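Local atomic coordinates of myosin regulatory light chain, striated adductor muscle (Argopecten irradians, PDB entry 1WDC), a protein that binds calcium and serves as the regulatory light chain of molluscan myosin, conferring calcium dependence on its Mg-ATPase activity. Residues 35-40 with 55-60; 103-108 with 136-141. All coordinates share one frame; numbering follows the deposited sequence.

Contact 1 of 2, residues 35-40 with 55-60. With MG (magnesium ion), chain D.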
ATOM      1  N   VAL B  35       0.548 -44.417  -0.762  1.00 34.37           N
ATOM      2  CA  VAL B  35       0.911 -44.007   0.575  1.00 31.92           C
ATOM      3  C   VAL B  35      -0.348 -44.289   1.421  1.00 32.68           C
ATOM      4  O   VAL B  35      -1.465 -43.983   0.988  1.00 33.56           O
ATOM      5  CB  VAL B  35       1.385 -42.478   0.572  1.00 29.58           C
ATOM      6  CG1 VAL B  35       1.511 -41.940   1.978  1.00 23.38           C
ATOM      7  CG2 VAL B  35       2.731 -42.354  -0.121  1.00 20.11           C
ATOM      8  N   SER B  36      -0.186 -45.109   2.469  1.00 33.47           N
ATOM      9  CA  SER B  36      -1.289 -45.443   3.410  1.00 33.87           C
ATOM     10  C   SER B  36      -1.174 -44.681   4.739  1.00 31.84           C
ATOM     11  O   SER B  36      -0.147 -44.055   5.012  1.00 33.12           O
ATOM     12  CB  SER B  36      -1.287 -46.940   3.681  1.00 30.12           C
ATOM     13  OG  SER B  36       0.042 -47.404   3.871  1.00 28.86           O
ATOM     14  N   LYS B  37      -2.161 -44.827   5.615  1.00 31.49           N
ATOM     15  CA  LYS B  37      -2.050 -44.192   6.920  1.00 34.01           C
ATOM     16  C   LYS B  37      -0.882 -44.798   7.678  1.00 32.90           C
ATOM     17  O   LYS B  37      -0.197 -44.110   8.421  1.00 36.87           O
ATOM     18  CB  LYS B  37      -3.340 -44.331   7.749  1.00 36.56           C
ATOM     19  CG  LYS B  37      -3.307 -43.540   9.074  1.00 40.78           C
ATOM     20  CD  LYS B  37      -4.675 -43.307   9.683  1.00 39.44           C
ATOM     21  CE  LYS B  37      -5.246 -44.579  10.254  1.00 45.32           C
ATOM     22  NZ  LYS B  37      -6.677 -44.415  10.710  1.00 50.23           N
ATOM     23  N   GLU B  38      -0.565 -46.040   7.350  1.00 33.20           N
ATOM     24  CA  GLU B  38       0.451 -46.794   8.046  1.00 29.89           C
ATOM     25  C   GLU B  38       1.829 -46.292   7.661  1.00 27.21           C
ATOM     26  O   GLU B  38       2.733 -46.337   8.465  1.00 29.58           O
ATOM     27  CB  GLU B  38       0.320 -48.286   7.688  1.00 32.63           C
ATOM     28  CG  GLU B  38      -0.895 -48.996   8.278  1.00 35.74           C
ATOM     29  CD  GLU B  38      -2.227 -48.573   7.654  1.00 40.65           C
ATOM     30  OE1 GLU B  38      -2.314 -48.553   6.402  1.00 41.39           O
ATOM     31  OE2 GLU B  38      -3.203 -48.325   8.423  1.00 40.28           O
ATOM     32  N   ASP B  39       2.014 -45.962   6.386  1.00 30.84           N
ATOM     33  CA  ASP B  39       3.296 -45.458   5.857  1.00 31.14           C
ATOM     34  C   ASP B  39       3.669 -44.092   6.445  1.00 30.05           C
ATOM     35  O   ASP B  39       4.804 -43.863   6.863  1.00 29.98           O
ATOM     36  CB  ASP B  39       3.204 -45.264   4.356  1.00 32.13           C
ATOM     37  CG  ASP B  39       3.386 -46.533   3.579  1.00 33.79           C
ATOM     38  OD1 ASP B  39       4.142 -47.453   3.976  1.00 34.50           O
ATOM     39  OD2 ASP B  39       2.812 -46.543   2.495  1.00 33.52           O
ATOM     40  N   ILE B  40       2.763 -43.141   6.244  1.00 30.26           N
ATOM     41  CA  ILE B  40       2.824 -41.842   6.900  1.00 27.22           C
ATOM     42  C   ILE B  40       3.190 -41.939   8.391  1.00 25.89           C
ATOM     43  O   ILE B  40       4.032 -41.181   8.850  1.00 31.26           O
ATOM     44  CB  ILE B  40       1.476 -41.118   6.729  1.00 26.35           C
ATOM     45  CG1 ILE B  40       1.228 -40.819   5.267  1.00 25.81           C
ATOM     46  CG2 ILE B  40       1.451 -39.810   7.498  1.00 24.34           C
ATOM     47  CD1 ILE B  40      -0.102 -40.202   5.086  1.00 29.78           C
ATOM     48  N   GLU B  55      -5.312 -36.792  12.813  1.00 44.83           N
ATOM     49  CA  GLU B  55      -4.643 -35.936  11.822  1.00 38.90           C
ATOM     50  C   GLU B  55      -4.131 -36.707  10.629  1.00 37.53           C
ATOM     51  O   GLU B  55      -4.066 -36.163   9.541  1.00 38.12           O
ATOM     52  CB  GLU B  55      -3.460 -35.209  12.430  1.00 40.19           C
ATOM     53  CG  GLU B  55      -3.768 -34.424  13.688  1.00 48.55           C
ATOM     54  CD  GLU B  55      -4.454 -33.088  13.423  1.00 53.44           C
ATOM     55  OE1 GLU B  55      -4.064 -32.395  12.450  1.00 56.65           O
ATOM     56  OE2 GLU B  55      -5.362 -32.716  14.211  1.00 55.59           O
ATOM     57  N   LEU B  56      -3.678 -37.938  10.858  1.00 35.23           N
ATOM     58  CA  LEU B  56      -3.282 -38.846   9.776  1.00 36.56           C
ATOM     59  C   LEU B  56      -4.495 -39.211   8.922  1.00 37.93           C
ATOM     60  O   LEU B  56      -4.404 -39.385   7.703  1.00 39.59           O
ATOM     61  CB  LEU B  56      -2.693 -40.146  10.347  1.00 39.05           C
ATOM     62  CG  LEU B  56      -1.516 -40.156  11.339  1.00 42.11           C
ATOM     63  CD1 LEU B  56      -1.314 -41.569  11.860  1.00 40.40           C
ATOM     64  CD2 LEU B  56      -0.241 -39.643  10.676  1.00 40.72           C
ATOM     65  N   THR B  57      -5.590 -39.507   9.606  1.00 40.47           N
ATOM     66  CA  THR B  57      -6.832 -39.884   8.947  1.00 39.97           C
ATOM     67  C   THR B  57      -7.136 -38.798   7.970  1.00 37.16           C
ATOM     68  O   THR B  57      -7.183 -39.036   6.777  1.00 41.78           O
ATOM     69  CB  THR B  57      -8.008 -39.971   9.944  1.00 39.47           C
ATOM     70  OG1 THR B  57      -7.901 -41.188  10.695  1.00 40.91           O
ATOM     71  CG2 THR B  57      -9.349 -39.922   9.204  1.00 37.62           C
ATOM     72  N   ALA B  58      -7.108 -37.580   8.475  1.00 35.23           N
ATOM     73  CA  ALA B  58      -7.583 -36.446   7.728  1.00 37.01           C
ATOM     74  C   ALA B  58      -6.711 -36.028   6.513  1.00 37.79           C
ATOM     75  O   ALA B  58      -7.255 -35.654   5.473  1.00 44.06           O
ATOM     76  CB  ALA B  58      -7.811 -35.286   8.680  1.00 36.28           C
ATOM     77  N   MET B  59      -5.385 -36.149   6.589  1.00 37.46           N
ATOM     78  CA  MET B  59      -4.568 -35.750   5.444  1.00 33.14           C
ATOM     79  C   MET B  59      -4.679 -36.756   4.306  1.00 36.67           C
ATOM     80  O   MET B  59      -4.441 -36.420   3.145  1.00 36.40           O
ATOM     81  CB  MET B  59      -3.098 -35.513   5.851  1.00 34.59           C
ATOM     82  CG  MET B  59      -2.351 -36.689   6.435  1.00 27.19           C
ATOM     83  SD  MET B  59      -0.824 -36.267   7.343  1.00 27.86           S
ATOM     84  CE  MET B  59       0.340 -36.636   6.117  1.00 20.89           C
ATOM     85  N   LEU B  60      -5.180 -37.947   4.635  1.00 36.43           N
ATOM     86  CA  LEU B  60      -5.472 -38.982   3.656  1.00 37.07           C
ATOM     87  C   LEU B  60      -6.803 -38.755   2.957  1.00 34.72           C
ATOM     88  O   LEU B  60      -6.928 -38.959   1.768  1.00 31.54           O
ATOM     89  CB  LEU B  60      -5.490 -40.341   4.339  1.00 40.24           C
ATOM     90  CG  LEU B  60      -4.118 -40.992   4.394  1.00 42.17           C
ATOM     91  CD1 LEU B  60      -4.234 -42.378   4.951  1.00 46.34           C
ATOM     92  CD2 LEU B  60      -3.535 -41.039   3.000  1.00 45.75           C
TER
HETATM   93 MG    MG D 502       2.731 -47.861   0.599  1.00 25.62          MG
HETATM   94  O   HOH W   1       0.682 -48.488   1.713  1.00 32.94           O
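The Lys37 side chain runs over Leu56 and ends beside Thr57. CB is met by Leu60, whose CD1 stands 3.5 Å from Lys37 CB and presses still closer on the backbone, 3.3 Å from Lys37 N. With CG anti to the backbone N (chi1 -174°), the chain heads over Leu56 at about a right angle to that side chain, bringing Lys37 CG to 3.7 Å from Leu56 CB. CD continues over Leu56 CB, and a bend at chi3 (72°) carries the amine to Thr57, side by side with it. The Lys37 NZ to Thr57 OG1 hydrogen bond is weak at 3.5 Å; Thr57 OG1 is also hydrogen-bonded to the Asp53 backbone carbonyl, while the Asp53 carboxylate takes a salt bridge from Lys37 NZ. Were this lysine replaced by alanine, Asp53 would probably lose its charged mate and the flank of Leu56 its cover. Deeper in, Ile40 CG2 meets Leu56 CD2 and, tip to tip, Met59 CE, each at 3.6 Å. On the far side of the helix start, Asp39 OD2 binds magnesium at 2.3 Å, completing a site with Asp28, Asp30, Asp32, the Phe34 carbonyl and a water held by Ser36 OG. The contact thus packs the exiting helix of this EF-hand, 37-47, against helix 53-60, while Val35 touches helix 14-27 and pairs through its backbone with Leu67.

Contact 2 of 2, residues 103-108 with 136-141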
ATOM      1  N   LYS B 103      16.193  -3.358   1.567  1.00 21.76           N
ATOM      2  CA  LYS B 103      15.725  -3.639   2.929  1.00 18.87           C
ATOM      3  C   LYS B 103      14.609  -2.682   3.174  1.00 19.28           C
ATOM      4  O   LYS B 103      14.413  -1.756   2.390  1.00 21.03           O
ATOM      5  CB  LYS B 103      16.783  -3.358   3.983  1.00 21.22           C
ATOM      6  CG  LYS B 103      18.095  -3.956   3.681  1.00 27.22           C
ATOM      7  CD  LYS B 103      18.358  -5.152   4.552  1.00 33.94           C
ATOM      8  CE  LYS B 103      19.683  -5.724   4.153  1.00 34.16           C
ATOM      9  NZ  LYS B 103      19.805  -5.731   2.658  1.00 39.04           N
ATOM     10  N   LEU B 104      13.826  -2.980   4.206  1.00 18.43           N
ATOM     11  CA  LEU B 104      12.828  -2.071   4.756  1.00 20.08           C
ATOM     12  C   LEU B 104      13.086  -1.991   6.253  1.00 20.29           C
ATOM     13  O   LEU B 104      13.538  -2.947   6.853  1.00 23.09           O
ATOM     14  CB  LEU B 104      11.416  -2.609   4.502  1.00 23.27           C
ATOM     15  CG  LEU B 104      10.844  -2.493   3.081  1.00 26.18           C
ATOM     16  CD1 LEU B 104       9.434  -3.028   3.026  1.00 27.07           C
ATOM     17  CD2 LEU B 104      10.837  -1.041   2.647  1.00 25.82           C
ATOM     18  N   ASN B 105      12.903  -0.820   6.842  1.00 19.35           N
ATOM     19  CA  ASN B 105      13.107  -0.661   8.260  1.00 20.42           C
ATOM     20  C   ASN B 105      12.119  -1.593   8.916  1.00 21.44           C
ATOM     21  O   ASN B 105      10.993  -1.660   8.479  1.00 24.10           O
ATOM     22  CB  ASN B 105      12.768   0.764   8.651  1.00 28.25           C
ATOM     23  CG  ASN B 105      13.886   1.770   8.324  1.00 35.18           C
ATOM     24  OD1 ASN B 105      14.947   1.425   7.783  1.00 38.49           O
ATOM     25  ND2 ASN B 105      13.653   3.023   8.693  1.00 39.23           N
ATOM     26  N   ILE B 106      12.482  -2.213  10.022  1.00 18.98           N
ATOM     27  CA  ILE B 106      11.581  -3.172  10.624  1.00 24.63           C
ATOM     28  C   ILE B 106      10.241  -2.556  11.033  1.00 26.05           C
ATOM     29  O   ILE B 106       9.182  -3.144  10.767  1.00 27.38           O
ATOM     30  CB  ILE B 106      12.232  -3.893  11.860  1.00 26.97           C
ATOM     31  CG1 ILE B 106      11.348  -5.084  12.323  1.00 22.73           C
ATOM     32  CG2 ILE B 106      12.441  -2.895  12.989  1.00 26.95           C
ATOM     33  CD1 ILE B 106      10.918  -6.080  11.218  1.00 14.94           C
ATOM     34  N   GLU B 107      10.274  -1.293  11.464  1.00 26.07           N
ATOM     35  CA  GLU B 107       9.083  -0.644  12.027  1.00 24.21           C
ATOM     36  C   GLU B 107       8.105  -0.260  10.931  1.00 21.80           C
ATOM     37  O   GLU B 107       6.903  -0.230  11.135  1.00 20.73           O
ATOM     38  CB  GLU B 107       9.454   0.616  12.826  1.00 27.40           C
ATOM     39  CG  GLU B 107      10.915   0.754  13.184  1.00 33.62           C
ATOM     40  CD  GLU B 107      11.719   1.373  12.065  1.00 36.76           C
ATOM     41  OE1 GLU B 107      11.447   2.550  11.699  1.00 44.94           O
ATOM     42  OE2 GLU B 107      12.613   0.675  11.547  1.00 36.09           O
ATOM     43  N   TYR B 108       8.651   0.070   9.766  1.00 23.04           N
ATOM     44  CA  TYR B 108       7.848   0.428   8.612  1.00 23.55           C
ATOM     45  C   TYR B 108       7.041  -0.788   8.067  1.00 22.67           C
ATOM     46  O   TYR B 108       5.815  -0.731   8.013  1.00 21.77           O
ATOM     47  CB  TYR B 108       8.774   1.005   7.548  1.00 19.07           C
ATOM     48  CG  TYR B 108       8.049   1.527   6.342  1.00 23.30           C
ATOM     49  CD1 TYR B 108       6.790   2.151   6.455  1.00 24.68           C
ATOM     50  CD2 TYR B 108       8.632   1.440   5.082  1.00 24.60           C
ATOM     51  CE1 TYR B 108       6.133   2.663   5.320  1.00 26.81           C
ATOM     52  CE2 TYR B 108       8.001   1.969   3.956  1.00 26.19           C
ATOM     53  CZ  TYR B 108       6.759   2.566   4.075  1.00 25.54           C
ATOM     54  OH  TYR B 108       6.149   2.994   2.916  1.00 35.34           O
ATOM     55  N   GLY B 136      20.044  -5.318  12.490  1.00 29.95           N
ATOM     56  CA  GLY B 136      20.274  -3.891  12.569  1.00 28.50           C
ATOM     57  C   GLY B 136      19.034  -3.101  12.191  1.00 25.07           C
ATOM     58  O   GLY B 136      19.130  -2.088  11.514  1.00 26.48           O
ATOM     59  N   GLY B 137      17.866  -3.585  12.591  1.00 24.52           N
ATOM     60  CA  GLY B 137      16.653  -2.826  12.382  1.00 20.86           C
ATOM     61  C   GLY B 137      16.165  -2.854  10.955  1.00 18.38           C
ATOM     62  O   GLY B 137      15.168  -2.242  10.645  1.00 22.31           O
ATOM     63  N   LYS B 138      16.788  -3.670  10.118  1.00 23.64           N
ATOM     64  CA  LYS B 138      16.367  -3.830   8.721  1.00 28.98           C
ATOM     65  C   LYS B 138      15.862  -5.234   8.412  1.00 27.78           C
ATOM     66  O   LYS B 138      16.665  -6.164   8.308  1.00 30.18           O
ATOM     67  CB  LYS B 138      17.524  -3.531   7.756  1.00 28.37           C
ATOM     68  CG  LYS B 138      17.639  -2.061   7.355  1.00 38.48           C
ATOM     69  CD  LYS B 138      19.057  -1.555   7.555  1.00 44.20           C
ATOM     70  CE  LYS B 138      20.069  -2.153   6.541  1.00 51.09           C
ATOM     71  NZ  LYS B 138      21.491  -2.272   7.072  1.00 51.72           N
ATOM     72  N   PHE B 139      14.630  -5.268   7.919  1.00 28.24           N
ATOM     73  CA  PHE B 139      14.012  -6.458   7.332  1.00 27.54           C
ATOM     74  C   PHE B 139      14.503  -6.703   5.885  1.00 26.99           C
ATOM     75  O   PHE B 139      14.463  -5.796   5.038  1.00 27.89           O
ATOM     76  CB  PHE B 139      12.486  -6.263   7.402  1.00 29.07           C
ATOM     77  CG  PHE B 139      11.677  -7.305   6.676  1.00 27.71           C
ATOM     78  CD1 PHE B 139      11.229  -8.437   7.346  1.00 27.75           C
ATOM     79  CD2 PHE B 139      11.210  -7.054   5.387  1.00 24.54           C
ATOM     80  CE1 PHE B 139      10.337  -9.278   6.757  1.00 29.88           C
ATOM     81  CE2 PHE B 139      10.307  -7.883   4.783  1.00 24.89           C
ATOM     82  CZ  PHE B 139       9.859  -9.001   5.463  1.00 29.45           C
ATOM     83  N   ASP B 140      15.054  -7.895   5.638  1.00 23.16           N
ATOM     84  CA  ASP B 140      15.559  -8.292   4.321  1.00 22.10           C
ATOM     85  C   ASP B 140      14.442  -8.945   3.442  1.00 21.71           C
ATOM     86  O   ASP B 140      14.325 -10.165   3.342  1.00 18.04           O
ATOM     87  CB  ASP B 140      16.772  -9.236   4.520  1.00 22.71           C
ATOM     88  CG  ASP B 140      17.509  -9.568   3.216  1.00 22.03           C
ATOM     89  OD1 ASP B 140      16.977  -9.316   2.124  1.00 28.46           O
ATOM     90  OD2 ASP B 140      18.628 -10.109   3.270  1.00 24.79           O
ATOM     91  N   TYR B 141      13.732  -8.120   2.680  1.00 20.27           N
ATOM     92  CA  TYR B 141      12.622  -8.606   1.892  1.00 20.30           C
ATOM     93  C   TYR B 141      13.038  -9.451   0.699  1.00 23.68           C
ATOM     94  O   TYR B 141      12.210 -10.137   0.098  1.00 25.73           O
ATOM     95  CB  TYR B 141      11.722  -7.463   1.456  1.00 17.05           C
ATOM     96  CG  TYR B 141      12.309  -6.487   0.450  1.00 23.32           C
ATOM     97  CD1 TYR B 141      12.393  -6.821  -0.916  1.00 21.26           C
ATOM     98  CD2 TYR B 141      12.717  -5.194   0.840  1.00 21.24           C
ATOM     99  CE1 TYR B 141      12.912  -5.920  -1.844  1.00 17.31           C
ATOM    100  CE2 TYR B 141      13.181  -4.269  -0.106  1.00 14.06           C
ATOM    101  CZ  TYR B 141      13.290  -4.657  -1.432  1.00 18.15           C
ATOM    102  OH  TYR B 141      13.736  -3.793  -2.384  1.00 18.99           O
TER
HETATM  103  O   HOH W   2      18.382  -7.802   0.389  1.00 36.85           O
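Leu104 and Phe139 face each other as an antiparallel hydrogen-bonded pair, and their two backbone bonds define the tight part of the contact. Leu104 N reaches Phe139 O at 3.0 Å in the carbonyl plane, whereas Phe139 N meets Leu104 O at 2.8 Å almost in line with that carbonyl (173°). A third bond, from Ile106 N to Gly137 O at 2.8 Å, arrives tilted 29° from the carbonyl plane and ties the first residue of helix 106-115 to the glycine just before strand 138-139. Both Leu104 and Phe139 send their side chains to the same buried face. There Tyr141 comes across Leu104 at about a right angle, its CD2 4.0 Å from Leu104 CG; chi1 of 68° places Tyr141 CG between its backbone N and carbonyl carbon, with Lys103 O at the ring edge. Ile106 CD1 meets Phe139 CB at 4.1 Å.

The outer side is looser. The aliphatic parts of Lys103 and Lys138 cross obliquely, with Lys103 CD 3.7 Å from Lys138 CB, and their amines remain apart. Lys103 NZ stays 4.6 Å from Asp140 OD2, beyond a salt bridge; a water donates to Asp140 OD1 and accepts a weak bond from the lysine. That same OD1 caps the following helix at Lys143 N. Such a short antiparallel pairing is consistent with paired EF-hands, where it couples two helix-loop-helix units. It joins the strands leading into helices 106-115 and 141-149: strand 138-139 lies between 104-105 and 134-135, Ile109 touches both Leu104 and Phe139, and Tyr141 packs on helix 86-94, its hydroxyl bonded to Asp97.

Contact 1 comes first in the chain, and both its segments precede those of contact 2. The two lie on opposite sides of the chain's centre, with centres about 41 Å apart and nearest atoms about 28 Å apart. They share no helix or strand. Contact 1 joins helices 37-47 and 53-60 beside the magnesium site, within the EF-hand pair at 17-64, and another protein chain reaches its residues. Contact 2 belongs to the later half, where a small antiparallel sheet joins the strands 104-105 and 138-139, which precede helices 106-115 and 141-149, away from the annotated metal site. This separation is consistent with a two-lobed light chain whose metal site belongs to the first lobe.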